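Local coordinates for protein Esterase/lipase (Uncultured bacterium, PDB 3K6K) that probably hydrolyses carboxylic ester bonds as a bacterial homologue of hormone-sensitive lipase with an alpha/beta hydrolase fold, at residues A[182-187]-A[282-287]; A[274-279]-A[297-302]. All coordinates share one frame; numbering follows the deposited sequence.

Contact 1: A[182-187]-A[282-287]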
ATOM      1  N   VAL A 182      -6.514   0.608  11.880  1.00 15.66           N
ATOM      2  CA  VAL A 182      -5.063   0.857  11.694  1.00 14.34           C
ATOM      3  C   VAL A 182      -4.152  -0.269  12.189  1.00 15.71           C
ATOM      4  O   VAL A 182      -4.324  -0.792  13.297  1.00 16.54           O
ATOM      5  CB  VAL A 182      -4.628   2.144  12.316  1.00 14.48           C
ATOM      6  CG1 VAL A 182      -3.171   2.453  11.938  1.00 11.44           C
ATOM      7  CG2 VAL A 182      -5.537   3.290  11.833  1.00 13.72           C
ATOM      8  N   MET A 183      -3.151  -0.643  11.395  1.00 16.08           N
ATOM      9  CA  MET A 183      -2.235  -1.740  11.761  1.00 15.77           C
ATOM     10  C   MET A 183      -0.751  -1.408  11.510  1.00 16.49           C
ATOM     11  O   MET A 183      -0.355  -1.042  10.418  1.00 17.26           O
ATOM     12  CB  MET A 183      -2.610  -3.062  11.047  1.00 14.58           C
ATOM     13  CG  MET A 183      -4.011  -3.575  11.379  1.00 13.10           C
ATOM     14  SD  MET A 183      -4.458  -4.913  10.255  1.00 17.06           S
ATOM     15  CE  MET A 183      -5.311  -4.000   8.983  1.00 12.44           C
ATOM     16  N   LEU A 184       0.073  -1.552  12.537  1.00 17.09           N
ATOM     17  CA  LEU A 184       1.476  -1.166  12.478  1.00 16.88           C
ATOM     18  C   LEU A 184       2.228  -2.506  12.430  1.00 16.91           C
ATOM     19  O   LEU A 184       2.172  -3.259  13.417  1.00 17.67           O
ATOM     20  CB  LEU A 184       1.780  -0.360  13.763  1.00 16.61           C
ATOM     21  CG  LEU A 184       1.585   1.155  13.835  1.00 18.37           C
ATOM     22  CD1 LEU A 184       0.654   1.749  12.758  1.00 16.72           C
ATOM     23  CD2 LEU A 184       1.305   1.763  15.236  1.00 15.35           C
ATOM     24  N   SER A 185       2.845  -2.862  11.284  1.00 16.56           N
ATOM     25  CA  SER A 185       3.590  -4.115  11.125  1.00 16.01           C
ATOM     26  C   SER A 185       2.779  -5.334  11.593  1.00 17.31           C
ATOM     27  O   SER A 185       3.275  -6.133  12.422  1.00 17.89           O
ATOM     28  CB  SER A 185       4.882  -4.097  11.963  1.00 15.58           C
ATOM     29  OG  SER A 185       5.826  -3.094  11.531  1.00 15.86           O
ATOM     30  N   PRO A 186       1.553  -5.520  11.048  1.00 16.75           N
ATOM     31  CA  PRO A 186       0.684  -6.560  11.572  1.00 17.42           C
ATOM     32  C   PRO A 186       1.239  -7.993  11.444  1.00 17.56           C
ATOM     33  O   PRO A 186       1.871  -8.339  10.436  1.00 17.81           O
ATOM     34  CB  PRO A 186      -0.618  -6.374  10.767  1.00 17.08           C
ATOM     35  CG  PRO A 186      -0.262  -5.614   9.611  1.00 15.52           C
ATOM     36  CD  PRO A 186       0.971  -4.847   9.875  1.00 16.12           C
ATOM     37  N   PHE A 187       1.040  -8.799  12.482  1.00 17.77           N
ATOM     38  CA  PHE A 187       1.455 -10.230  12.476  1.00 17.43           C
ATOM     39  C   PHE A 187       0.203 -11.014  12.130  1.00 17.64           C
ATOM     40  O   PHE A 187      -0.700 -11.132  12.949  1.00 17.15           O
ATOM     41  CB  PHE A 187       1.983 -10.614  13.862  1.00 17.63           C
ATOM     42  CG  PHE A 187       2.543 -12.040  13.965  1.00 17.78           C
ATOM     43  CD1 PHE A 187       2.651 -12.646  15.200  1.00 18.37           C
ATOM     44  CD2 PHE A 187       3.017 -12.729  12.834  1.00 19.05           C
ATOM     45  CE1 PHE A 187       3.157 -13.902  15.324  1.00 19.87           C
ATOM     46  CE2 PHE A 187       3.561 -13.964  12.952  1.00 17.38           C
ATOM     47  CZ  PHE A 187       3.647 -14.563  14.207  1.00 19.27           C
ATOM     48  N   VAL A 282       7.614  -2.306  13.936  1.00 12.32           N
ATOM     49  CA  VAL A 282       6.898  -1.304  14.727  1.00 12.34           C
ATOM     50  C   VAL A 282       7.775  -0.065  15.060  1.00 13.38           C
ATOM     51  O   VAL A 282       7.910   0.356  16.200  1.00 13.41           O
ATOM     52  CB  VAL A 282       6.201  -1.881  16.014  1.00 13.34           C
ATOM     53  CG1 VAL A 282       5.214  -0.841  16.532  1.00 11.89           C
ATOM     54  CG2 VAL A 282       5.416  -3.243  15.750  1.00  8.42           C
ATOM     55  N   PHE A 283       8.316   0.558  14.034  1.00 13.12           N
ATOM     56  CA  PHE A 283       9.260   1.643  14.225  1.00 13.18           C
ATOM     57  C   PHE A 283       8.685   2.848  14.919  1.00 13.48           C
ATOM     58  O   PHE A 283       9.477   3.681  15.419  1.00 14.23           O
ATOM     59  CB  PHE A 283       9.876   2.061  12.883  1.00 13.54           C
ATOM     60  CG  PHE A 283       8.899   2.736  11.915  1.00 14.58           C
ATOM     61  CD1 PHE A 283       8.816   4.121  11.857  1.00 14.83           C
ATOM     62  CD2 PHE A 283       8.138   1.988  11.038  1.00 12.57           C
ATOM     63  CE1 PHE A 283       7.947   4.732  10.972  1.00 17.72           C
ATOM     64  CE2 PHE A 283       7.300   2.575  10.133  1.00 10.34           C
ATOM     65  CZ  PHE A 283       7.170   3.950  10.117  1.00 15.95           C
ATOM     66  N   GLN A 284       7.343   2.944  14.952  1.00 11.42           N
ATOM     67  CA  GLN A 284       6.665   4.063  15.551  1.00 11.70           C
ATOM     68  C   GLN A 284       6.968   4.131  17.069  1.00 13.34           C
ATOM     69  O   GLN A 284       6.591   5.112  17.715  1.00 12.44           O
ATOM     70  CB  GLN A 284       5.109   4.055  15.267  1.00 10.41           C
ATOM     71  CG  GLN A 284       4.645   4.012  13.772  1.00  7.09           C
ATOM     72  CD  GLN A 284       4.847   2.602  13.101  1.00 11.00           C
ATOM     73  OE1 GLN A 284       5.403   1.661  13.722  1.00  5.74           O
ATOM     74  NE2 GLN A 284       4.397   2.471  11.857  1.00  5.32           N
ATOM     75  N   MET A 285       7.565   3.070  17.630  1.00 14.15           N
ATOM     76  CA  MET A 285       8.065   3.106  19.000  1.00 17.02           C
ATOM     77  C   MET A 285       9.288   4.034  19.224  1.00 17.15           C
ATOM     78  O   MET A 285       9.587   4.432  20.387  1.00 16.89           O
ATOM     79  CB  MET A 285       8.404   1.696  19.541  1.00 17.71           C
ATOM     80  CG  MET A 285       7.339   0.672  19.303  1.00 21.03           C
ATOM     81  SD  MET A 285       5.999   0.453  20.493  1.00 33.47           S
ATOM     82  CE  MET A 285       6.759  -0.579  21.742  1.00 31.64           C
ATOM     83  N   TYR A 286       9.983   4.378  18.142  1.00 15.84           N
ATOM     84  CA  TYR A 286      11.308   4.954  18.269  1.00 14.93           C
ATOM     85  C   TYR A 286      11.443   6.419  17.810  1.00 14.72           C
ATOM     86  O   TYR A 286      12.534   6.853  17.415  1.00 14.29           O
ATOM     87  CB  TYR A 286      12.340   4.023  17.610  1.00 14.07           C
ATOM     88  CG  TYR A 286      12.122   2.548  18.045  1.00 15.22           C
ATOM     89  CD1 TYR A 286      11.752   1.563  17.131  1.00 17.60           C
ATOM     90  CD2 TYR A 286      12.300   2.159  19.369  1.00 16.23           C
ATOM     91  CE1 TYR A 286      11.529   0.237  17.552  1.00 19.02           C
ATOM     92  CE2 TYR A 286      12.118   0.852  19.793  1.00 16.05           C
ATOM     93  CZ  TYR A 286      11.731  -0.107  18.897  1.00 20.49           C
ATOM     94  OH  TYR A 286      11.495  -1.378  19.355  1.00 22.20           O
ATOM     95  N   GLY A 287      10.354   7.184  17.899  1.00 15.05           N
ATOM     96  CA  GLY A 287      10.391   8.630  17.631  1.00 14.55           C
ATOM     97  C   GLY A 287      11.601   9.239  18.295  1.00 15.72           C
ATOM     98  O   GLY A 287      12.298  10.049  17.702  1.00 15.94           O
TER
HETATM   99  O   HOH W   1       5.140  -0.409  11.664  1.00 10.97           O
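Ser-185 and Val-282 meet where the strand 180-184 gives way to loop, and a single direct hydrogen bond links them there. The amide N of Val-282 donates to OG of Ser-185 over 3.1 Å, nearly straight at 161°. With OG swung beside its own backbone N (chi1 -64°), the hydroxyl faces the 282-287 loop and can take this amide while also bonding to Glu-251. Water 1 gives a third bond to the same oxygen, at 2.8 Å from Ser-185 OG, and donates as well to OE1 of Gln-284. The buried hydroxyl is thus gripped by a backbone amide, a water and a carboxylate, an arrangement that would restrict its rotation and, probably, help to position Glu-251. Glu-251 is placed as the probable acid of a Ser-157, His-281, Glu-251 triad, consistent with the Ser-His-acid triads of alpha/beta hydrolases, and Val-282 directly follows the presumed histidine.

Beside these polar bonds, the amide of Gln-284 lies against the branch point of Leu-184, with CG of Leu-184 3.6 Å from CD of Gln-284. A bend at chi2 (74°) folds the glutamine back, bringing the same amide over the centre of the Phe-283 ring, CD 3.8 Å above its plane. Val-282 adds an apolar touch, its CG2 lying 3.9 Å from CB of Ser-185.

All four touching residues are buried. Leu-184 and Gln-284 both pack on Leu-102 of helix 96-110 and reach helix 291-305 through Ile-300 and Ile-297, respectively, while Ser-185 touches Val-247 of the adjoining strand 243-248 and Gln-284 rests on His-246.

Contact 2: A[274-279]-A[297-302]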
ATOM      1  N   LYS A 274       1.594   1.808   3.414  1.00 13.87           N
ATOM      2  CA  LYS A 274       2.858   2.451   3.208  1.00 13.29           C
ATOM      3  C   LYS A 274       4.001   1.609   3.814  1.00 13.02           C
ATOM      4  O   LYS A 274       3.920   1.112   4.929  1.00 11.90           O
ATOM      5  CB  LYS A 274       2.836   3.863   3.805  1.00 13.31           C
ATOM      6  CG  LYS A 274       4.000   4.749   3.388  1.00 15.35           C
ATOM      7  CD  LYS A 274       3.722   6.162   3.902  1.00 17.51           C
ATOM      8  CE  LYS A 274       4.807   7.189   3.549  1.00 16.91           C
ATOM      9  NZ  LYS A 274       4.168   8.501   3.907  1.00 19.14           N
ATOM     10  N   ILE A 275       5.088   1.490   3.063  1.00 13.07           N
ATOM     11  CA  ILE A 275       6.248   0.780   3.531  1.00 10.55           C
ATOM     12  C   ILE A 275       7.389   1.747   3.715  1.00 10.87           C
ATOM     13  O   ILE A 275       7.716   2.484   2.764  1.00 11.45           O
ATOM     14  CB  ILE A 275       6.662  -0.250   2.515  1.00  9.19           C
ATOM     15  CG1 ILE A 275       5.526  -1.278   2.323  1.00  7.13           C
ATOM     16  CG2 ILE A 275       7.917  -0.925   3.006  1.00  6.42           C
ATOM     17  CD1 ILE A 275       5.815  -2.220   1.158  1.00  5.99           C
ATOM     18  N   TRP A 276       8.039   1.700   4.874  1.00  9.00           N
ATOM     19  CA  TRP A 276       8.997   2.726   5.248  1.00  9.85           C
ATOM     20  C   TRP A 276      10.456   2.286   5.185  1.00 10.43           C
ATOM     21  O   TRP A 276      10.887   1.449   5.965  1.00  8.94           O
ATOM     22  CB  TRP A 276       8.690   3.337   6.629  1.00  8.73           C
ATOM     23  CG  TRP A 276       7.313   3.977   6.741  1.00 10.06           C
ATOM     24  CD1 TRP A 276       6.114   3.323   6.799  1.00  7.35           C
ATOM     25  CD2 TRP A 276       7.004   5.397   6.919  1.00 12.65           C
ATOM     26  NE1 TRP A 276       5.075   4.246   6.922  1.00  8.20           N
ATOM     27  CE2 TRP A 276       5.595   5.507   7.027  1.00  8.44           C
ATOM     28  CE3 TRP A 276       7.781   6.568   6.981  1.00  9.89           C
ATOM     29  CZ2 TRP A 276       4.961   6.713   7.167  1.00  8.33           C
ATOM     30  CZ3 TRP A 276       7.145   7.760   7.127  1.00 14.23           C
ATOM     31  CH2 TRP A 276       5.734   7.832   7.228  1.00  9.56           C
ATOM     32  N   PRO A 277      11.235   2.924   4.281  1.00 11.89           N
ATOM     33  CA  PRO A 277      12.654   2.633   4.034  1.00 12.12           C
ATOM     34  C   PRO A 277      13.505   2.588   5.333  1.00 12.23           C
ATOM     35  O   PRO A 277      13.442   3.500   6.181  1.00 10.74           O
ATOM     36  CB  PRO A 277      13.121   3.803   3.132  1.00 12.32           C
ATOM     37  CG  PRO A 277      11.899   4.542   2.709  1.00 12.68           C
ATOM     38  CD  PRO A 277      10.707   4.014   3.444  1.00 11.54           C
ATOM     39  N   ASP A 278      14.327   1.554   5.474  1.00 13.05           N
ATOM     40  CA  ASP A 278      15.243   1.479   6.651  1.00 14.29           C
ATOM     41  C   ASP A 278      14.541   1.484   8.044  1.00 13.64           C
ATOM     42  O   ASP A 278      15.208   1.749   9.071  1.00 13.55           O
ATOM     43  CB  ASP A 278      16.253   2.659   6.637  1.00 13.91           C
ATOM     44  CG  ASP A 278      17.134   2.687   5.387  1.00 16.65           C
ATOM     45  OD1 ASP A 278      17.590   1.629   4.919  1.00 14.13           O
ATOM     46  OD2 ASP A 278      17.410   3.808   4.901  1.00 17.67           O
ATOM     47  N   MET A 279      13.231   1.247   8.101  1.00 12.48           N
ATOM     48  CA  MET A 279      12.536   1.169   9.414  1.00 12.49           C
ATOM     49  C   MET A 279      12.356  -0.271   9.893  1.00 12.31           C
ATOM     50  O   MET A 279      12.044  -1.158   9.098  1.00 13.37           O
ATOM     51  CB  MET A 279      11.179   1.892   9.394  1.00 11.27           C
ATOM     52  CG  MET A 279      11.345   3.432   9.251  1.00 12.19           C
ATOM     53  SD  MET A 279      12.220   4.012  10.739  1.00 13.94           S
ATOM     54  CE  MET A 279      13.789   4.271   9.890  1.00 10.21           C
ATOM     55  N   ILE A 297       3.355   8.375  12.696  1.00 11.78           N
ATOM     56  CA  ILE A 297       2.377   8.771  13.663  1.00 11.99           C
ATOM     57  C   ILE A 297       1.541   9.964  13.168  1.00 14.29           C
ATOM     58  O   ILE A 297       0.310   9.981  13.292  1.00 14.55           O
ATOM     59  CB  ILE A 297       3.080   8.922  15.042  1.00 12.00           C
ATOM     60  CG1 ILE A 297       3.363   7.462  15.602  1.00 11.25           C
ATOM     61  CG2 ILE A 297       2.216   9.607  16.024  1.00  9.47           C
ATOM     62  CD1 ILE A 297       4.423   7.411  16.705  1.00  9.31           C
ATOM     63  N   LYS A 298       2.196  10.936  12.560  1.00 16.49           N
ATOM     64  CA  LYS A 298       1.527  12.122  12.114  1.00 19.74           C
ATOM     65  C   LYS A 298       0.511  11.722  11.054  1.00 19.38           C
ATOM     66  O   LYS A 298      -0.659  12.107  11.158  1.00 19.73           O
ATOM     67  CB  LYS A 298       2.541  13.124  11.551  1.00 21.21           C
ATOM     68  CG  LYS A 298       2.058  14.609  11.536  1.00 28.73           C
ATOM     69  CD  LYS A 298       2.350  15.383  12.901  1.00 36.71           C
ATOM     70  CE  LYS A 298       3.736  16.076  12.983  1.00 38.74           C
ATOM     71  NZ  LYS A 298       4.888  15.173  13.359  1.00 41.99           N
ATOM     72  N   GLU A 299       0.948  10.922  10.076  1.00 18.07           N
ATOM     73  CA  GLU A 299       0.077  10.482   9.003  1.00 17.64           C
ATOM     74  C   GLU A 299      -1.089   9.597   9.464  1.00 17.95           C
ATOM     75  O   GLU A 299      -2.222   9.768   8.961  1.00 16.90           O
ATOM     76  CB  GLU A 299       0.865   9.772   7.907  1.00 17.64           C
ATOM     77  CG  GLU A 299       1.813  10.678   7.225  1.00 19.10           C
ATOM     78  CD  GLU A 299       2.631  10.012   6.140  1.00 21.93           C
ATOM     79  OE1 GLU A 299       3.455  10.752   5.561  1.00 24.81           O
ATOM     80  OE2 GLU A 299       2.459   8.792   5.860  1.00 21.77           O
ATOM     81  N   ILE A 300      -0.801   8.672  10.398  1.00 16.89           N
ATOM     82  CA  ILE A 300      -1.794   7.771  10.948  1.00 16.00           C
ATOM     83  C   ILE A 300      -2.889   8.572  11.592  1.00 17.55           C
ATOM     84  O   ILE A 300      -4.077   8.241  11.447  1.00 16.52           O
ATOM     85  CB  ILE A 300      -1.225   6.829  12.020  1.00 15.63           C
ATOM     86  CG1 ILE A 300      -0.395   5.674  11.411  1.00 15.80           C
ATOM     87  CG2 ILE A 300      -2.365   6.213  12.850  1.00 11.03           C
ATOM     88  CD1 ILE A 300       0.633   5.159  12.376  1.00 12.69           C
ATOM     89  N   CYS A 301      -2.482   9.626  12.305  1.00 18.84           N
ATOM     90  CA  CYS A 301      -3.443  10.462  13.017  1.00 21.03           C
ATOM     91  C   CYS A 301      -4.267  11.256  12.019  1.00 21.21           C
ATOM     92  O   CYS A 301      -5.475  11.352  12.169  1.00 22.32           O
ATOM     93  CB  CYS A 301      -2.780  11.343  14.099  1.00 19.34           C
ATOM     94  SG  CYS A 301      -2.271  10.335  15.563  1.00 25.72           S
ATOM     95  N   HIS A 302      -3.628  11.797  10.999  1.00 21.82           N
ATOM     96  CA  HIS A 302      -4.371  12.473   9.969  1.00 24.29           C
ATOM     97  C   HIS A 302      -5.439  11.498   9.401  1.00 23.81           C
ATOM     98  O   HIS A 302      -6.628  11.855   9.226  1.00 24.45           O
ATOM     99  CB  HIS A 302      -3.419  12.966   8.874  1.00 25.20           C
ATOM    100  CG  HIS A 302      -4.016  14.006   7.974  1.00 31.73           C
ATOM    101  ND1 HIS A 302      -4.023  15.354   8.292  1.00 38.52           N
ATOM    102  CD2 HIS A 302      -4.620  13.905   6.759  1.00 36.65           C
ATOM    103  CE1 HIS A 302      -4.602  16.037   7.314  1.00 38.23           C
ATOM    104  NE2 HIS A 302      -4.982  15.183   6.378  1.00 38.02           N
TER
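The last strand of the central sheet and the helix that follows it are joined here by a salt bridge at the margin of the alpha/beta hydrolase fold. NZ of Lys-274 on strand 271-276 donates to OE2 of Glu-299 on helix 291-305, at 2.6 Å, using the syn lone pair of that oxygen. OE1 of Glu-299 is also near, 2.9 Å from NZ of Lys-274, so the ammonium group stands before both carboxylate oxygens. Both chains are extended beyond CG, and they meet at about a right angle. CG of Lys-274 lies anti to the backbone N (chi1 -167°), which carries the chain along the indole of Trp-276, its CE 3.7 Å above one ring face and offset toward the rim.

In this fold the closing helix packs on the sheet, and the indole lies between strand and helix, touching Ala-292, Ile-295 and Ser-296 in the two turns before Glu-299. The carboxylate arrives obliquely, its plane 42° from that of the ring, with OE2 of Glu-299 3.5 Å from CZ2 of Trp-276. The nearby ammonium probably offsets the cost of placing the acid against an aromatic ring.

Within the chain strand 271-276 is outermost, but Lys-274 and Ile-275 pair antiparallel with a strand of the second subunit, which continues the sheet across the interface.

In the fold
Contact 1 belongs to the core, its centre about 6 Å from the centre of the chain, whereas contact 2 is partly buried, its centre about 14 Å away from that point and beside the subunit interface. Their chemistry follows this placing: a network of hydroxyl, amide and water, tied to the carboxylate of Glu-251 next to the presumed catalytic residues, in the first, a direct ion pair in the second. Both reach the same sheet, through strand 180-184 and strand 271-276, and their segments alternate along the chain. They touch directly where Phe-283 packs on Trp-276, and helix 291-305 borders both.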